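Long-range contacts in ABC transporter periplasmic peptide-binding protein (Pseudoalteromonas, PDB 4QFN), which probably binds dipeptides in the periplasm for uptake by an ABC transporter, and here holds a bound two-residue peptide: residues Q29-C34 and I527-A532; E287-I292 and G432-T437. One frame throughout, in Å; residues are numbered along the deposited sequence.

The modelled chain begins just before strand 30-35, which supplies the first half of contact 1. It then runs to 287-292, where strand 291-297 begins, and to 432-437 at the end of strand 428-434. Pairing of these two strands is contact 2, which closes a loop of 139 intervening residues. The chain goes on to 527-532, and contact 1 closes there over 492 residues. Contact 2 therefore lies wholly within the span of contact 1, and the two do not cross. Their centres are 21 Å apart, and their nearest atoms about 8 Å. Contact 1 ties the N-terminal strand to a loop near the C terminus. Contact 2 builds part of the peptide site.

Contact 1 of 2, residues Q29-C34 and I527-A532; sequences QGLVYC and ISLANA
Leu31 and Ala532 mark the nearest approach of the two backbones, with 8.5 Å between the CA atom of Leu31 and the CA atom of Ala532. Leu31 to Cys34 lie on the N-terminal strand of this solute-binding protein. This strand runs parallel to strands 241-246 and 264-266. Segment 527-532 is a loop that packs over one side of that strand. It ends in a type I beta turn from Leu529 to Ala532, closed by a bond from Ala532 N to Leu529 O. An ST turn overlaps its start: Ser528 OG accepts from Ala530 N at 3.2 Å. No hydrogen bond joins the two segments, so the contact rests on side chains.

Leu31 and Tyr33 both point at the loop, and Leu529 meets both of them. CG of Leu529 sits beside the backbone N (chi1 -56°), and the CD1 branch continues toward the strand. CD1 of Leu529 lies 4.1 Å from CD2 of Tyr33 and approaches the ring at a slant. CD1 of Leu529 is also 4.5 Å from CD2 of Leu31. Leu242 and Tyr244 of strand 241-246 touch Leu529 as well, which ties the loop to the neighbouring strand. On the N-terminal strand, Cys34 is in a disulfide with Cys262.

Tyr33 has CG opposite its own backbone N (chi1 -179°), and from there the ring projects off the strand toward Ile527. Its far end comes alongside Ile527, 4.4 Å from OH of Tyr33 to CG1 of Ile527. At the other end of the contact, CD1 of Leu31 rests on the methyl of Ala532, 4.2 Å from its CB.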
loop_
_atom_site.group_PDB
_atom_site.type_symbol
_atom_site.label_atom_id
_atom_site.label_comp_id
_atom_site.label_asym_id
_atom_site.label_seq_id
_atom_site.Cartn_x
_atom_site.Cartn_y
_atom_site.Cartn_z
ATOM N N GLN A 29 1.464 -20.327 23.473
ATOM C CA GLN A 29 2.109 -19.016 23.535
ATOM C C GLN A 29 1.528 -18.033 22.504
ATOM O O GLN A 29 0.876 -18.425 21.528
ATOM C CB GLN A 29 3.636 -19.131 23.379
ATOM C CG GLN A 29 4.447 -18.834 24.666
ATOM C CD GLN A 29 4.210 -17.426 25.236
ATOM O OE1 GLN A 29 3.871 -16.492 24.506
ATOM N NE2 GLN A 29 4.392 -17.275 26.549
ATOM N N GLY A 30 1.766 -16.749 22.739
ATOM C CA GLY A 30 1.229 -15.704 21.895
ATOM C C GLY A 30 2.333 -14.786 21.420
ATOM O O GLY A 30 3.500 -14.987 21.733
ATOM N N LEU A 31 1.965 -13.776 20.651
ATOM C CA LEU A 31 2.945 -12.849 20.124
ATOM C C LEU A 31 2.343 -11.454 20.161
ATOM O O LEU A 31 1.172 -11.272 19.826
ATOM C CB LEU A 31 3.344 -13.267 18.705
ATOM C CG LEU A 31 4.263 -12.369 17.883
ATOM C CD1 LEU A 31 4.896 -13.134 16.740
ATOM C CD2 LEU A 31 3.489 -11.153 17.364
ATOM N N VAL A 32 3.135 -10.485 20.607
ATOM C CA VAL A 32 2.692 -9.094 20.678
ATOM C C VAL A 32 3.435 -8.263 19.631
ATOM O O VAL A 32 4.668 -8.176 19.642
ATOM C CB VAL A 32 2.892 -8.466 22.077
ATOM C CG1 VAL A 32 2.350 -7.029 22.092
ATOM C CG2 VAL A 32 2.234 -9.322 23.171
ATOM N N TYR A 33 2.670 -7.665 18.724
ATOM C CA TYR A 33 3.211 -6.883 17.617
ATOM C C TYR A 33 2.873 -5.422 17.839
ATOM O O TYR A 33 1.703 -5.063 18.007
ATOM C CB TYR A 33 2.587 -7.369 16.328
ATOM C CG TYR A 33 3.023 -6.702 15.052
ATOM C CD1 TYR A 33 2.604 -5.420 14.732
ATOM C CD2 TYR A 33 3.780 -7.397 14.126
ATOM C CE1 TYR A 33 2.966 -4.832 13.534
ATOM C CE2 TYR A 33 4.145 -6.828 12.927
ATOM C CZ TYR A 33 3.740 -5.549 12.630
ATOM O OH TYR A 33 4.110 -4.996 11.426
ATOM N N CYS A 34 3.909 -4.593 17.875
ATOM C CA CYS A 34 3.759 -3.157 18.053
ATOM C C CYS A 34 3.429 -2.467 16.743
ATOM O O CYS A 34 4.328 -2.176 15.949
ATOM C CB CYS A 34 5.051 -2.561 18.585
ATOM S SG CYS A 34 5.005 -2.232 20.321
ATOM N N ILE A 527 2.971 -7.389 5.450
ATOM C CA ILE A 527 3.545 -8.362 6.360
ATOM C C ILE A 527 2.577 -9.523 6.590
ATOM O O ILE A 527 1.363 -9.338 6.567
ATOM C CB ILE A 527 3.827 -7.694 7.715
ATOM C CG1 ILE A 527 5.219 -7.072 7.715
ATOM C CG2 ILE A 527 3.741 -8.697 8.841
ATOM C CD1 ILE A 527 5.301 -5.791 6.980
ATOM N N SER A 528 3.116 -10.720 6.792
ATOM C CA SER A 528 2.295 -11.866 7.160
ATOM C C SER A 528 2.839 -12.525 8.398
ATOM O O SER A 528 4.041 -12.760 8.490
ATOM C CB SER A 528 2.259 -12.917 6.049
ATOM O OG SER A 528 1.465 -14.030 6.455
ATOM N N LEU A 529 1.953 -12.826 9.343
ATOM C CA LEU A 529 2.326 -13.596 10.515
ATOM C C LEU A 529 1.793 -15.032 10.454
ATOM O O LEU A 529 1.827 -15.761 11.455
ATOM C CB LEU A 529 1.851 -12.895 11.794
ATOM C CG LEU A 529 2.344 -11.452 11.951
ATOM C CD1 LEU A 529 1.820 -10.847 13.223
ATOM C CD2 LEU A 529 3.860 -11.393 11.912
ATOM N N ALA A 530 1.318 -15.444 9.279
ATOM C CA ALA A 530 0.666 -16.750 9.131
ATOM C C ALA A 530 1.544 -17.913 9.578
ATOM O O ALA A 530 1.023 -18.943 9.976
ATOM C CB ALA A 530 0.198 -16.971 7.688
ATOM N N ASN A 531 2.865 -17.749 9.491
ATOM C CA ASN A 531 3.813 -18.822 9.824
ATOM C C ASN A 531 4.651 -18.463 11.035
ATOM O O ASN A 531 5.687 -19.081 11.291
ATOM C CB ASN A 531 4.762 -19.104 8.649
ATOM C CG ASN A 531 4.020 -19.449 7.368
ATOM O OD1 ASN A 531 3.230 -20.387 7.332
ATOM N ND2 ASN A 531 4.258 -18.672 6.314
ATOM N N ALA A 532 4.210 -17.442 11.757
ATOM C CA ALA A 532 4.936 -16.946 12.909
ATOM C C ALA A 532 4.900 -17.943 14.059
ATOM O O ALA A 532 3.874 -18.569 14.317
ATOM C CB ALA A 532 4.346 -15.623 13.351
#

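Contact 2 of 2, residues E287-I292 and G432-T437; sequences ETNLNI and GWAADT. With GLY (glycine), chain C; GLU (glutamic acid), chain D.
Ala434, paired with Asn291 across the two strands, shares with Asp436 the grip on the amino N of the bound glycine. The glycine N donates to Asp436 OD1 at 2.7 Å and to Ala434 O at 2.8 Å. The carboxylate probably also balances the charge of a peptide amino terminus. Its OD2 has a weak hydrogen bond from Asn442. Ala434 N returns a bond to the glycine O at 2.8 Å, with an N-H...O angle of 169°. The glycine thus pairs with Ala434 through its backbone N and O, much as a neighbouring strand would.

Trp433 forms the wall beside it. Its CG lies anti to the backbone N (chi1 -170°), which brings the indole under the glycine. The glycine CA sits over one ring face, offset toward the rim, 3.5 Å from CH2 of Trp433. The ligand's glutamic acid meets the edge instead: its OE1 lies in the ring plane, 3.7 Å from CZ3 of Trp433. With an alanine here, the glycine CA would probably lose the flat surface it rests on, and a gap would open beside the ligand.

Behind this site the strands pair antiparallel. Ile292 and Trp433 are a hydrogen-bonded pair, bonded N to O both ways. Ala435 N continues the pairing to Leu290 O at 2.8 Å (168°), and CB of Leu290 packs 3.8 Å from CB of Ala435. A water accepts from Asn289 ND2 and lies close to Ala435 O, linking the segments. Ile292 O crowds Gly432 so closely that a CB there would clash.

Arg383, Tyr385 and Lys457 bind the glutamic acid. Such backbone pairing with a peptide ligand, together with an acidic side chain at its amino end, is consistent with the peptide site of a family 5 solute-binding protein.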
loop_
_atom_site.group_PDB
_atom_site.type_symbol
_atom_site.label_atom_id
_atom_site.label_comp_id
_atom_site.label_asym_id
_atom_site.label_seq_id
_atom_site.Cartn_x
_atom_site.Cartn_y
_atom_site.Cartn_z
ATOM N N GLU A 287 15.704 -5.716 4.295
ATOM C CA GLU A 287 15.466 -6.338 3.003
ATOM C C GLU A 287 15.152 -5.337 1.903
ATOM O O GLU A 287 14.552 -4.286 2.153
ATOM C CB GLU A 287 14.363 -7.388 3.110
ATOM C CG GLU A 287 14.836 -8.743 3.629
ATOM C CD GLU A 287 15.752 -9.494 2.643
ATOM O OE1 GLU A 287 15.318 -9.806 1.509
ATOM O OE2 GLU A 287 16.914 -9.782 3.010
ATOM N N THR A 288 15.568 -5.665 0.686
ATOM C CA THR A 288 15.280 -4.824 -0.455
ATOM C C THR A 288 13.781 -4.893 -0.710
ATOM O O THR A 288 13.147 -5.886 -0.413
ATOM C CB THR A 288 16.032 -5.257 -1.725
ATOM O OG1 THR A 288 15.801 -4.278 -2.743
ATOM C CG2 THR A 288 15.525 -6.621 -2.225
ATOM N N ASN A 289 13.213 -3.825 -1.247
ATOM C CA ASN A 289 11.770 -3.727 -1.335
ATOM C C ASN A 289 11.389 -2.745 -2.410
ATOM O O ASN A 289 12.038 -1.716 -2.565
ATOM C CB ASN A 289 11.191 -3.265 0.008
ATOM C CG ASN A 289 9.699 -3.030 -0.057
ATOM O OD1 ASN A 289 9.239 -1.938 -0.401
ATOM N ND2 ASN A 289 8.931 -4.063 0.257
ATOM N N LEU A 290 10.330 -3.057 -3.144
ATOM C CA LEU A 290 9.836 -2.170 -4.191
ATOM C C LEU A 290 9.027 -1.024 -3.585
ATOM O O LEU A 290 7.854 -1.189 -3.289
ATOM C CB LEU A 290 8.942 -2.948 -5.156
ATOM C CG LEU A 290 9.560 -3.988 -6.091
ATOM C CD1 LEU A 290 8.445 -4.636 -6.893
ATOM C CD2 LEU A 290 10.573 -3.325 -7.031
ATOM N N ASN A 291 9.646 0.136 -3.415
ATOM C CA ASN A 291 8.950 1.299 -2.868
ATOM C C ASN A 291 9.512 2.610 -3.422
ATOM O O ASN A 291 10.617 2.632 -3.974
ATOM C CB ASN A 291 9.059 1.295 -1.344
ATOM C CG ASN A 291 10.500 1.413 -0.864
ATOM O OD1 ASN A 291 11.238 0.428 -0.825
ATOM N ND2 ASN A 291 10.904 2.617 -0.497
ATOM N N ILE A 292 8.764 3.700 -3.281
ATOM C CA ILE A 292 9.265 5.028 -3.641
ATOM C C ILE A 292 8.795 6.056 -2.625
ATOM O O ILE A 292 7.619 6.095 -2.261
ATOM C CB ILE A 292 8.815 5.462 -5.058
ATOM C CG1 ILE A 292 9.230 6.905 -5.368
ATOM C CG2 ILE A 292 7.289 5.369 -5.188
ATOM C CD1 ILE A 292 10.702 7.152 -5.515
ATOM N N GLY A 432 4.573 8.521 -0.442
ATOM C CA GLY A 432 5.191 7.488 -1.239
ATOM C C GLY A 432 4.329 6.260 -1.367
ATOM O O GLY A 432 3.145 6.291 -1.057
ATOM N N TRP A 433 4.924 5.171 -1.828
ATOM C CA TRP A 433 4.154 3.983 -2.103
ATOM C C TRP A 433 5.049 2.770 -1.947
ATOM O O TRP A 433 6.163 2.735 -2.468
ATOM C CB TRP A 433 3.581 4.071 -3.511
ATOM C CG TRP A 433 2.577 3.018 -3.862
ATOM C CD1 TRP A 433 2.795 1.885 -4.608
ATOM C CD2 TRP A 433 1.189 3.011 -3.520
ATOM N NE1 TRP A 433 1.626 1.177 -4.743
ATOM C CE2 TRP A 433 0.627 1.840 -4.079
ATOM C CE3 TRP A 433 0.367 3.871 -2.785
ATOM C CZ2 TRP A 433 -0.721 1.513 -3.930
ATOM C CZ3 TRP A 433 -0.978 3.547 -2.640
ATOM C CH2 TRP A 433 -1.508 2.377 -3.215
ATOM N N ALA A 434 4.565 1.789 -1.200
ATOM C CA ALA A 434 5.216 0.492 -1.114
ATOM C C ALA A 434 4.393 -0.432 -1.986
ATOM O O ALA A 434 3.193 -0.612 -1.760
ATOM C CB ALA A 434 5.236 -0.016 0.323
ATOM N N ALA A 435 5.034 -1.021 -2.984
ATOM C CA ALA A 435 4.302 -1.754 -4.013
ATOM C C ALA A 435 3.633 -2.987 -3.433
ATOM O O ALA A 435 4.181 -3.638 -2.551
ATOM C CB ALA A 435 5.225 -2.131 -5.142
ATOM N N ASP A 436 2.435 -3.282 -3.928
ATOM C CA ASP A 436 1.677 -4.444 -3.490
ATOM C C ASP A 436 1.993 -5.660 -4.377
ATOM O O ASP A 436 1.722 -6.793 -4.003
ATOM C CB ASP A 436 0.177 -4.132 -3.542
ATOM C CG ASP A 436 -0.152 -2.722 -3.030
ATOM O OD1 ASP A 436 -0.076 -2.493 -1.800
ATOM O OD2 ASP A 436 -0.491 -1.846 -3.858
ATOM N N THR A 437 2.555 -5.409 -5.559
ATOM C CA THR A 437 2.938 -6.471 -6.493
ATOM C C THR A 437 4.191 -6.016 -7.211
ATOM O O THR A 437 4.563 -4.844 -7.107
ATOM C CB THR A 437 1.861 -6.722 -7.583
ATOM O OG1 THR A 437 1.897 -5.667 -8.551
ATOM C CG2 THR A 437 0.475 -6.801 -6.980
HETATM N N GLY C . 0.696 -0.234 -0.622
HETATM C CA GLY C . 0.110 1.073 -0.393
HETATM C C GLY C . 0.997 2.026 0.396
HETATM O O GLY C . 2.226 1.914 0.372
HETATM N N GLU D . 0.372 2.974 1.095
HETATM C CA GLU D . 1.105 4.021 1.804
HETATM C C GLU D . 1.762 3.522 3.085
HETATM O O GLU D . 1.313 2.567 3.718
HETATM C CB GLU D . 0.201 5.219 2.108
HETATM C CG GLU D . -0.385 5.874 0.872
HETATM C CD GLU D . -1.792 5.373 0.538
HETATM O OE1 GLU D . -2.480 6.026 -0.283
HETATM O OE2 GLU D . -2.220 4.340 1.111
HETATM O OXT GLU D . 2.766 4.085 3.515
HETATM O O HOH W 1 6.267 -2.940 -0.886
#